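Local coordinates for peptidoglycan-N-acetylmuramic acid deacetylase PdaC (Bacillus subtilis subsp. subtilis str. 168, PDB 6H8N), which removes acetyl groups from N-acetylmuramic acid residues of peptidoglycan, which confers lysozyme resistance, and can also deacylate short chitin oligomers, at residues 10-15 / 179-184. The protein carries 1 engineered substitution. Numbering follows the deposited sequence.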
loop_
_atom_site.group_PDB
_atom_site.type_symbol
_atom_site.label_atom_id
_atom_site.label_comp_id
_atom_site.label_asym_id
_atom_site.label_seq_id
_atom_site.Cartn_x
_atom_site.Cartn_y
_atom_site.Cartn_z
ATOM N N LYS A 10 6.829 -11.417 13.803
ATOM C CA LYS A 10 6.152 -10.148 13.594
ATOM C C LYS A 10 6.021 -9.836 12.111
ATOM O O LYS A 10 6.928 -10.087 11.321
ATOM C CB LYS A 10 6.932 -9.007 14.250
ATOM C CG LYS A 10 6.861 -9.024 15.768
ATOM C CD LYS A 10 7.389 -7.739 16.381
ATOM C CE LYS A 10 8.813 -7.456 15.990
ATOM N NZ LYS A 10 9.742 -8.514 16.462
ATOM N N VAL A 11 4.894 -9.232 11.752
ATOM C CA VAL A 11 4.653 -8.768 10.394
ATOM C C VAL A 11 4.120 -7.349 10.450
ATOM O O VAL A 11 3.476 -6.938 11.418
ATOM C CB VAL A 11 3.663 -9.681 9.636
ATOM C CG1 VAL A 11 4.220 -11.094 9.491
ATOM C CG2 VAL A 11 2.302 -9.695 10.323
ATOM N N ILE A 12 4.383 -6.597 9.390
ATOM C CA ILE A 12 3.826 -5.263 9.241
ATOM C C ILE A 12 3.704 -4.983 7.754
ATOM O O ILE A 12 4.509 -5.459 6.947
ATOM C CB ILE A 12 4.710 -4.235 9.986
ATOM C CG1 ILE A 12 3.992 -2.898 10.184
ATOM C CG2 ILE A 12 6.055 -4.050 9.290
ATOM C CD1 ILE A 12 4.596 -2.072 11.316
ATOM N N ALA A 13 2.687 -4.210 7.387
ATOM C CA ALA A 13 2.429 -3.838 5.992
ATOM C C ALA A 13 2.685 -2.348 5.814
ATOM O O ALA A 13 1.864 -1.513 6.209
ATOM C CB ALA A 13 1.006 -4.199 5.593
ATOM N N LEU A 14 3.807 -2.011 5.198
ATOM C CA LEU A 14 4.047 -0.642 4.771
ATOM C C LEU A 14 3.360 -0.420 3.442
ATOM O O LEU A 14 3.535 -1.203 2.503
ATOM C CB LEU A 14 5.541 -0.380 4.613
ATOM C CG LEU A 14 6.390 -0.552 5.835
ATOM C CD1 LEU A 14 7.832 -0.250 5.511
ATOM C CD2 LEU A 14 5.901 0.362 6.914
ATOM N N THR A 15 2.584 0.643 3.349
ATOM C CA THR A 15 1.843 0.928 2.135
ATOM C C THR A 15 2.063 2.369 1.720
ATOM O O THR A 15 2.279 3.267 2.560
ATOM C CB THR A 15 0.339 0.639 2.278
ATOM O OG1 THR A 15 -0.307 1.642 3.073
ATOM C CG2 THR A 15 0.107 -0.745 2.863
ATOM N N GLN A 179 14.237 -4.244 14.133
ATOM C CA GLN A 179 13.378 -4.765 15.193
ATOM C C GLN A 179 12.839 -6.162 14.906
ATOM O O GLN A 179 12.131 -6.717 15.760
ATOM C CB GLN A 179 12.210 -3.813 15.463
ATOM C CG GLN A 179 12.609 -2.527 16.148
ATOM C CD GLN A 179 11.411 -1.746 16.554
ATOM O OE1 GLN A 179 10.345 -2.324 16.757
ATOM N NE2 GLN A 179 11.559 -0.435 16.691
ATOM N N GLY A 180 13.139 -6.748 13.759
ATOM C CA GLY A 180 12.712 -8.098 13.475
ATOM C C GLY A 180 11.375 -8.234 12.782
ATOM O O GLY A 180 10.851 -9.354 12.696
ATOM N N TYR A 181 10.793 -7.148 12.289
ATOM C CA TYR A 181 9.568 -7.265 11.514
ATOM C C TYR A 181 9.846 -7.823 10.127
ATOM O O TYR A 181 10.842 -7.481 9.490
ATOM C CB TYR A 181 8.933 -5.897 11.324
ATOM C CG TYR A 181 8.260 -5.316 12.516
ATOM C CD1 TYR A 181 8.970 -4.542 13.421
ATOM C CD2 TYR A 181 6.907 -5.498 12.729
ATOM C CE1 TYR A 181 8.349 -3.969 14.507
ATOM C CE2 TYR A 181 6.272 -4.937 13.806
ATOM C CZ TYR A 181 6.999 -4.174 14.699
ATOM O OH TYR A 181 6.331 -3.614 15.758
ATOM N N GLN A 182 8.922 -8.656 9.649
ATOM C CA GLN A 182 8.812 -9.010 8.244
ATOM C C GLN A 182 7.939 -7.959 7.576
ATOM O O GLN A 182 6.794 -7.732 7.985
ATOM C CB GLN A 182 8.179 -10.392 8.099
ATOM C CG GLN A 182 8.962 -11.494 8.783
ATOM C CD GLN A 182 8.176 -12.765 8.926
ATOM O OE1 GLN A 182 8.408 -13.733 8.210
ATOM N NE2 GLN A 182 7.214 -12.764 9.840
ATOM N N LEU A 183 8.505 -7.291 6.581
ATOM C CA LEU A 183 7.797 -6.274 5.808
ATOM C C LEU A 183 7.086 -6.975 4.659
ATOM O O LEU A 183 7.714 -7.367 3.672
ATOM C CB LEU A 183 8.767 -5.205 5.310
ATOM C CG LEU A 183 9.127 -4.104 6.316
ATOM C CD1 LEU A 183 9.683 -4.637 7.621
ATOM C CD2 LEU A 183 10.100 -3.130 5.666
ATOM N N VAL A 184 5.776 -7.105 4.782
ATOM C CA VAL A 184 4.969 -7.926 3.890
ATOM C C VAL A 184 3.985 -7.056 3.117
ATOM O O VAL A 184 3.684 -5.926 3.498
ATOM C CB VAL A 184 4.245 -9.053 4.658
ATOM C CG1 VAL A 184 5.253 -9.863 5.465
ATOM C CG2 VAL A 184 3.198 -8.505 5.587
HETATM O O HOH W 1 9.538 -11.052 14.969
HETATM O O HOH W 2 2.395 -3.743 2.383
HETATM O O HOH W 3 5.624 -3.918 4.294
#
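The carbonyl oxygen of Lys10 takes two hydrogen bonds from a single residue, Gln182: the backbone N lies 3.0 Å from Lys10 O and the side-chain NE2 3.1 Å from that same atom. Both N-H groups point almost straight at the oxygen (170°), yet they reach it from opposite faces of the carbonyl plane, and the oxygen lies within the plane of the Gln182 amide. At its other corner that amide is fixed by Asp6, whose N binds Gln182 OE1. From here a short parallel ladder runs on, Ile12 N donating to Gln182 O and Val184 N to Ile12 O (3.0 Å), before the strands part; one water bridges Val184 O to Leu14 O, and a second, held by Leu14 N, lies close to Val184 O.

Lysine beside tyrosine illustrates how an aliphatic chain can roof a ring. Bent at chi3 and chi4 (-58° and -62°), Lys10 lays CE over the Tyr181 face, 3.8 Å from the ring centroid, a CH-pi contact, and carries NZ on to Gln179 O (3.1 Å). The ammonium is thus held at the C-terminal end of helix 163-178, which closes in a Schellman motif with Gly180 as its positive-phi C' residue, and probably complements the negative helix end. Ile12 CB approaches Tyr181 CD2 at 3.7 Å, and Leu14 CD1 meets Leu183 CD2.

This pairing sets strand 182-183 alongside strand 11-17 in the parallel sheet of the C-terminal NodB homology (polysaccharide deacetylase) domain of PdaC. Strand 155-159 pairs with strand 11-17 as well; helix 163-178 packs on Leu14, Tyr181 and Leu183, while helix 186-197 covers Val11 and Ala13.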